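Local atomic coordinates of ribokinase (Staphylococcus aureus, PDB entry 3RY7), a protein that catalyses the ATP- and magnesium-dependent phosphorylation of D-ribose at O-5, giving D-ribose 5-phosphate for nucleotide and amino acid synthesis and the pentose phosphate pathway. Residues 20-25 against 104-109; 129-134 against 152-157; 185-190 against 196-201. All coordinates share one frame; numbering follows the deposited sequence.

Contact 1: residues 20-25 against 104-109; sequences ERYAQP and EGQNTI
Tyr22 reaches out of the loop 20-25 and brings the far end of its ring against Gln106 and Thr108. Its CB already points toward the residues 104-109, and the first torsion, with CG beside the backbone N (chi1 -67°), sends the ring across the gap. Backbones as far apart as 9.2 Å, measured from Tyr22 CA to Thr108 CA, need a long, stiff side chain to join them, which suits tyrosine. Farther out, CE2 lies 3.9 Å from Gln106 CB, a methylene that sits at the ring edge, in its plane. CE1 is 3.9 Å from Thr108 OG1, and CZ comes closer to the same oxygen, at 3.6 Å; Thr108 OG1 approaches the ring obliquely. The site is at the hairpin turn joining the antiparallel strands 95-101 and 107-112 of the four-stranded sheet that forms the lid of ribokinases. In that turn Gly105 has a positive phi (119°), at which a CB would press on the preceding carbonyl, reason enough for a glycine here. At the tip, the OH hydrogen-bonds to Thr100 O in strand 95-101 and packs 3.3 Å from Gln106 CB. The amide of Gln106 stands nearly perpendicular to the ring (84°), and its NE2 donates to Glu104 OE1 at 2.9 Å, arriving from above the carboxylate plane.

Contact 2: residues 129-134 against 152-157; sequences DAIINA and FEIAKA
Two methyl groups form the heart of this helix-helix contact: Ile131 CG2 and Ile154 CG2 meet at 3.6 Å, the side chains crossing at about a right angle. In both isoleucines CG1 lies beside the backbone N (chi1 -65°), which leaves CG2 anti to that N and aimed at the partner helix. Beta-branching suits both places, because it sets a methyl group close to the backbone, where the two helices come close to each other. Ile131 CG2 also lies 3.8 Å from Ala155 N and 4.0 Å from Ala155 CB. The small alanine lets the helices come near each other, with Ile131 CA 6.1 Å from Ala155 CA. On the outer side, Ile132 adds its CG1 at 4.0 Å from Ile154 CG2.

The next shell is the central sheet. Ala155 rests on Val137 and Thr162, while Phe152, pointing away from helix 128-132, packs on Val137, Ala139, Thr162 and Leu164; Ala130 and Ala134 sit against Val6. Helix 145-157 is thus the connection in a beta-alpha-beta crossover between the neighbouring parallel strands 136-140 and 161-165, as in the Rossmann-like core of this kinase family, and helix 128-132 packs against it. Since no hydrogen bond or salt bridge spans the two segments, their mutual hold is apolar and short-range, so it depends on the close fit of methyl groups and is without the directionality of a hydrogen bond.

Contact 3: residues 185-190 against 196-201; sequences PNETEA and IKVTNE
Val198 presses its branched side chain against the first turn of helix 187-194, where Glu187 and Ala190 receive it. This is the compact half of the contact. Val198 CB lies 3.9 Å from Glu187 CB, and CG1, anti to the backbone N (chi1 178°), comes within 3.8 Å of Glu187 CG. The other methyl, CG2, reaches 3.8 Å from Glu187 O and 4.0 Å from Ala190 CB. Each residue type fits its task: valine offers two blunt methyls, the glutamate side chain offers its aliphatic stem, CB and CG, and alanine is short enough to let the backbones approach, with Glu187 CA 5.7 Å from Val198 CA. Asn207 of helix 201-213 also packs on Val198 and Ala190, and Glu191 OE2 accepts from Val198 N.

The other half is wetter and more loosely joined. The side chains of Glu187 and Val198 cross at about a right angle, and the glutamate, extended beyond CG, carries its carboxylate past the valine. One water lies in donating position to both Glu187 OE1 and, at 3.0 Å, Val198 O; with other acceptors in reach, it need not serve both at once. Lys197 NZ is 6.6 Å from Glu187 OE1, too far for a salt bridge, though opposite charges at this range may still attract weakly.

At its start the helix is fastened by a capping box: Glu189 N donates to Asn186 OD1 at 2.6 Å in a nearly straight bond (168°), and Asn186 N donates back to Glu189 OE1. Asn186 probably binds ATP, and Leu223, probably another ATP-site residue, touches Glu187. The run from Asn186 to Glu189 matches the NXXE motif of the PfkB kinases, associated with magnesium and phosphate binding.

Overall arrangement
Along the chain the contacts follow one another, each closing before the next opens. Contact 1 belongs to the four-stranded lid sheet, whereas contacts 2 and 3 lie on the large domain built round the nine-stranded sheet. Contacts 1 and 2 are farthest apart, with centres 42 Å from each other on opposite sides of the chain's centre; contact 3 is 27 Å from contact 1 and 30 Å from contact 2, centre to centre. None touches another. Contact 2, away from the ligand-binding sites, joins helices flanking the core strands, while contact 3 flanks the probable ATP site and contact 1 joins a lid loop to the edge hairpin, within the part that in ribokinases covers the sugar.

Contact 1: residues 20-25 against 104-109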
# COMPACT_ATOMS: atom_id res chain seq x y z
N GLU A 20 4.28 2.25 19.30
CA GLU A 20 5.57 2.83 18.99
C GLU A 20 6.59 1.89 19.59
O GLU A 20 7.56 1.49 18.95
CB GLU A 20 5.69 4.22 19.63
CG GLU A 20 6.45 5.24 18.79
CD GLU A 20 5.63 6.49 18.49
OE1 GLU A 20 5.45 7.32 19.41
OE2 GLU A 20 5.17 6.63 17.33
N ARG A 21 6.42 1.58 20.85
CA ARG A 21 7.29 0.63 21.47
C ARG A 21 6.48 -0.33 22.30
O ARG A 21 5.56 0.02 22.96
CB ARG A 21 8.40 1.32 22.28
CG ARG A 21 8.00 1.85 23.65
CD ARG A 21 9.15 1.92 24.67
NE ARG A 21 8.91 1.02 25.79
CZ ARG A 21 8.54 1.39 27.01
NH1 ARG A 21 8.39 2.65 27.29
NH2 ARG A 21 8.33 0.49 27.95
N TYR A 22 6.87 -1.58 22.23
CA TYR A 22 6.20 -2.64 22.96
C TYR A 22 6.26 -2.33 24.44
O TYR A 22 7.31 -1.99 24.96
CB TYR A 22 6.83 -4.01 22.70
CG TYR A 22 6.68 -4.52 21.28
CD1 TYR A 22 5.42 -4.74 20.73
CD2 TYR A 22 7.79 -4.81 20.51
CE1 TYR A 22 5.28 -5.22 19.44
CE2 TYR A 22 7.66 -5.29 19.22
CZ TYR A 22 6.40 -5.49 18.69
OH TYR A 22 6.29 -5.97 17.40
N ALA A 23 5.13 -2.46 25.13
CA ALA A 23 5.14 -2.34 26.58
C ALA A 23 5.95 -3.50 27.10
O ALA A 23 6.23 -4.44 26.37
CB ALA A 23 3.75 -2.46 27.15
N GLN A 24 6.32 -3.40 28.37
CA GLN A 24 7.01 -4.48 29.04
C GLN A 24 6.10 -4.94 30.15
O GLN A 24 5.14 -4.25 30.50
CB GLN A 24 8.39 -4.00 29.50
CG GLN A 24 9.56 -4.76 28.89
CD GLN A 24 9.73 -4.49 27.41
OE1 GLN A 24 9.61 -3.36 26.94
NE2 GLN A 24 10.03 -5.55 26.65
N PRO A 25 6.40 -6.11 30.71
CA PRO A 25 5.58 -6.71 31.76
C PRO A 25 5.26 -5.71 32.87
O PRO A 25 6.18 -5.05 33.36
CB PRO A 25 6.52 -7.78 32.31
CG PRO A 25 7.24 -8.26 31.09
CD PRO A 25 7.37 -7.08 30.16
N GLU A 104 9.46 0.08 14.43
CA GLU A 104 10.32 -0.62 13.50
C GLU A 104 9.60 -1.54 12.49
O GLU A 104 9.96 -1.60 11.31
CB GLU A 104 11.26 -1.55 14.27
CG GLU A 104 11.25 -1.33 15.77
CD GLU A 104 12.57 -1.68 16.43
OE1 GLU A 104 12.59 -2.27 17.53
OE2 GLU A 104 13.62 -1.34 15.85
N GLY A 105 8.56 -2.22 12.95
CA GLY A 105 7.81 -3.09 12.08
C GLY A 105 7.82 -4.53 12.53
O GLY A 105 7.40 -5.41 11.82
N GLN A 106 8.33 -4.74 13.71
CA GLN A 106 8.33 -6.07 14.30
C GLN A 106 6.88 -6.49 14.53
O GLN A 106 6.07 -5.72 15.05
CB GLN A 106 9.07 -6.09 15.64
CG GLN A 106 10.48 -5.50 15.63
CD GLN A 106 11.28 -5.97 16.84
OE1 GLN A 106 11.11 -7.10 17.28
NE2 GLN A 106 12.14 -5.11 17.37
N ASN A 107 6.55 -7.71 14.14
CA ASN A 107 5.25 -8.28 14.45
C ASN A 107 5.42 -9.22 15.63
O ASN A 107 6.29 -10.08 15.63
CB ASN A 107 4.68 -9.03 13.25
CG ASN A 107 4.02 -8.11 12.24
OD1 ASN A 107 3.95 -6.90 12.45
ND2 ASN A 107 3.52 -8.68 11.16
N THR A 108 4.61 -9.03 16.67
CA THR A 108 4.48 -10.03 17.72
C THR A 108 3.07 -10.59 17.63
O THR A 108 2.10 -9.83 17.75
CB THR A 108 4.68 -9.43 19.09
OG1 THR A 108 6.05 -9.04 19.23
CG2 THR A 108 4.33 -10.44 20.16
N ILE A 109 2.95 -11.90 17.41
CA ILE A 109 1.65 -12.49 17.09
C ILE A 109 1.19 -13.60 18.04
O ILE A 109 1.96 -14.48 18.40
CB ILE A 109 1.63 -13.05 15.66
CG1 ILE A 109 1.94 -11.95 14.65
CG2 ILE A 109 0.27 -13.67 15.36
CD1 ILE A 109 3.32 -12.01 14.08

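Contact 2: residues 129-134 against 152-157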
# COMPACT_ATOMS: atom_id res chain seq x y z
N ASP A 129 -16.65 -33.73 -3.05
CA ASP A 129 -16.84 -33.48 -4.47
C ASP A 129 -15.78 -32.54 -5.02
O ASP A 129 -15.26 -32.74 -6.12
CB ASP A 129 -18.22 -32.90 -4.73
CG ASP A 129 -19.21 -33.96 -5.16
OD1 ASP A 129 -19.30 -34.22 -6.38
OD2 ASP A 129 -19.88 -34.53 -4.28
N ALA A 130 -15.48 -31.50 -4.25
CA ALA A 130 -14.47 -30.52 -4.63
C ALA A 130 -13.09 -31.17 -4.79
O ALA A 130 -12.38 -30.93 -5.77
CB ALA A 130 -14.41 -29.41 -3.58
N ILE A 131 -12.72 -32.00 -3.82
CA ILE A 131 -11.43 -32.67 -3.84
C ILE A 131 -11.28 -33.63 -5.03
O ILE A 131 -10.31 -33.55 -5.78
CB ILE A 131 -11.19 -33.41 -2.53
CG1 ILE A 131 -11.09 -32.39 -1.38
CG2 ILE A 131 -9.95 -34.28 -2.63
CD1 ILE A 131 -11.24 -32.98 0.01
N ILE A 132 -12.26 -34.50 -5.23
CA ILE A 132 -12.17 -35.50 -6.28
C ILE A 132 -11.89 -34.90 -7.65
O ILE A 132 -11.14 -35.47 -8.45
CB ILE A 132 -13.41 -36.39 -6.30
CG1 ILE A 132 -13.44 -37.25 -5.04
CG2 ILE A 132 -13.44 -37.25 -7.57
CD1 ILE A 132 -14.62 -38.17 -4.95
N ASN A 133 -12.47 -33.75 -7.93
CA ASN A 133 -12.33 -33.15 -9.25
C ASN A 133 -11.19 -32.14 -9.36
O ASN A 133 -11.06 -31.45 -10.37
CB ASN A 133 -13.66 -32.58 -9.74
CG ASN A 133 -14.72 -33.67 -9.90
OD1 ASN A 133 -14.46 -34.73 -10.47
ND2 ASN A 133 -15.92 -33.42 -9.37
N ALA A 134 -10.36 -32.08 -8.33
CA ALA A 134 -9.24 -31.14 -8.30
C ALA A 134 -7.97 -31.72 -8.95
O ALA A 134 -7.79 -32.93 -9.00
CB ALA A 134 -8.94 -30.72 -6.86
N PHE A 152 -6.46 -35.72 2.30
CA PHE A 152 -5.36 -36.27 1.50
C PHE A 152 -5.63 -37.74 1.13
O PHE A 152 -5.18 -38.20 0.09
CB PHE A 152 -4.03 -36.13 2.25
CG PHE A 152 -3.41 -34.73 2.17
CD1 PHE A 152 -2.12 -34.50 2.65
CD2 PHE A 152 -4.12 -33.67 1.59
CE1 PHE A 152 -1.54 -33.21 2.58
CE2 PHE A 152 -3.54 -32.39 1.49
CZ PHE A 152 -2.25 -32.16 2.00
N GLU A 153 -6.37 -38.46 1.97
CA GLU A 153 -6.78 -39.84 1.63
C GLU A 153 -7.71 -39.86 0.43
O GLU A 153 -7.51 -40.62 -0.53
CB GLU A 153 -7.43 -40.53 2.82
CG GLU A 153 -6.45 -40.91 3.92
CD GLU A 153 -7.16 -41.27 5.21
OE1 GLU A 153 -8.32 -40.82 5.37
OE2 GLU A 153 -6.55 -41.98 6.06
N ILE A 154 -8.68 -38.96 0.45
CA ILE A 154 -9.58 -38.77 -0.68
C ILE A 154 -8.84 -38.39 -1.95
O ILE A 154 -9.09 -38.97 -3.02
CB ILE A 154 -10.64 -37.70 -0.38
CG1 ILE A 154 -11.56 -38.16 0.77
CG2 ILE A 154 -11.45 -37.36 -1.62
CD1 ILE A 154 -12.52 -37.07 1.23
N ALA A 155 -7.96 -37.39 -1.83
CA ALA A 155 -7.19 -36.92 -2.96
C ALA A 155 -6.35 -38.05 -3.57
O ALA A 155 -6.45 -38.34 -4.75
CB ALA A 155 -6.28 -35.78 -2.53
N LYS A 156 -5.54 -38.67 -2.73
CA LYS A 156 -4.59 -39.69 -3.15
C LYS A 156 -5.32 -40.87 -3.81
O LYS A 156 -4.86 -41.41 -4.81
CB LYS A 156 -3.77 -40.15 -1.95
CG LYS A 156 -2.63 -41.09 -2.24
CD LYS A 156 -1.36 -40.65 -1.50
CE LYS A 156 -0.17 -41.57 -1.80
NZ LYS A 156 -0.38 -42.97 -1.31
N ALA A 157 -6.47 -41.24 -3.24
CA ALA A 157 -7.24 -42.37 -3.74
C ALA A 157 -7.76 -42.12 -5.13
O ALA A 157 -7.93 -43.05 -5.91
CB ALA A 157 -8.39 -42.68 -2.80

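Contact 3: residues 185-190 against 196-201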
# COMPACT_ATOMS: atom_id res chain seq x y z
N PRO A 185 8.13 -26.90 3.32
CA PRO A 185 8.48 -26.23 4.57
C PRO A 185 9.39 -25.01 4.32
O PRO A 185 9.86 -24.80 3.20
CB PRO A 185 9.26 -27.31 5.33
CG PRO A 185 9.83 -28.18 4.27
CD PRO A 185 8.82 -28.19 3.16
N ASN A 186 9.59 -24.21 5.35
CA ASN A 186 10.67 -23.25 5.34
C ASN A 186 11.82 -23.97 6.04
O ASN A 186 11.70 -25.16 6.36
CB ASN A 186 10.28 -21.97 6.06
CG ASN A 186 9.97 -22.20 7.52
OD1 ASN A 186 10.34 -23.21 8.09
ND2 ASN A 186 9.29 -21.25 8.14
N GLU A 187 12.93 -23.27 6.29
CA GLU A 187 14.11 -23.91 6.89
C GLU A 187 13.82 -24.44 8.27
O GLU A 187 14.34 -25.49 8.68
CB GLU A 187 15.26 -22.91 6.97
CG GLU A 187 15.73 -22.44 5.62
CD GLU A 187 16.40 -21.09 5.69
OE1 GLU A 187 17.36 -20.93 6.48
OE2 GLU A 187 15.95 -20.18 4.94
N THR A 188 13.00 -23.71 9.00
CA THR A 188 12.71 -24.08 10.38
C THR A 188 11.81 -25.31 10.42
O THR A 188 12.02 -26.22 11.23
CB THR A 188 12.05 -22.91 11.13
OG1 THR A 188 12.73 -21.69 10.81
CG2 THR A 188 12.10 -23.15 12.62
N GLU A 189 10.83 -25.35 9.52
CA GLU A 189 9.90 -26.47 9.42
C GLU A 189 10.58 -27.74 8.91
O GLU A 189 10.30 -28.84 9.40
CB GLU A 189 8.70 -26.08 8.53
CG GLU A 189 7.74 -25.09 9.21
CD GLU A 189 7.19 -24.01 8.28
OE1 GLU A 189 7.27 -24.15 7.03
OE2 GLU A 189 6.67 -23.01 8.81
N ALA A 190 11.49 -27.59 7.95
CA ALA A 190 12.27 -28.71 7.44
C ALA A 190 13.01 -29.42 8.58
O ALA A 190 12.93 -30.64 8.72
CB ALA A 190 13.23 -28.24 6.39
N ILE A 196 17.30 -32.43 10.72
CA ILE A 196 18.51 -31.90 10.08
C ILE A 196 18.43 -30.41 9.78
O ILE A 196 17.60 -29.99 8.97
CB ILE A 196 18.78 -32.57 8.73
CG1 ILE A 196 18.88 -34.09 8.87
CG2 ILE A 196 20.05 -32.01 8.11
CD1 ILE A 196 18.84 -34.81 7.55
N LYS A 197 19.31 -29.62 10.40
CA LYS A 197 19.33 -28.17 10.18
C LYS A 197 19.66 -27.79 8.74
O LYS A 197 20.40 -28.48 8.05
CB LYS A 197 20.30 -27.47 11.15
CG LYS A 197 20.65 -26.04 10.73
CD LYS A 197 20.43 -25.03 11.86
CE LYS A 197 20.57 -23.61 11.34
NZ LYS A 197 20.02 -22.61 12.29
N VAL A 198 19.08 -26.67 8.30
CA VAL A 198 19.32 -26.18 6.96
C VAL A 198 20.38 -25.09 7.02
O VAL A 198 20.17 -24.05 7.63
CB VAL A 198 18.03 -25.64 6.32
CG1 VAL A 198 18.31 -25.09 4.91
CG2 VAL A 198 16.98 -26.74 6.26
N THR A 199 21.52 -25.36 6.39
CA THR A 199 22.66 -24.43 6.36
C THR A 199 23.30 -24.32 4.98
O THR A 199 23.08 -23.34 4.26
CB THR A 199 23.75 -24.85 7.37
OG1 THR A 199 24.16 -26.21 7.12
CG2 THR A 199 23.21 -24.78 8.79
N ASN A 200 24.10 -25.33 4.61
CA ASN A 200 24.71 -25.36 3.28
C ASN A 200 23.86 -26.22 2.34
O ASN A 200 22.94 -26.92 2.80
CB ASN A 200 26.15 -25.90 3.34
CG ASN A 200 26.23 -27.25 4.03
OD1 ASN A 200 25.25 -28.00 4.09
ND2 ASN A 200 27.41 -27.57 4.58
N GLU A 201 24.16 -26.19 1.05
CA GLU A 201 23.41 -26.98 0.09
C GLU A 201 23.40 -28.48 0.42
O GLU A 201 22.45 -29.19 0.07
CB GLU A 201 23.91 -26.73 -1.34
CG GLU A 201 23.11 -27.50 -2.38
CD GLU A 201 23.29 -26.98 -3.79
OE1 GLU A 201 23.92 -27.69 -4.61
OE2 GLU A 201 22.79 -25.86 -4.08
O HOH W 1 18.22 -22.16 8.94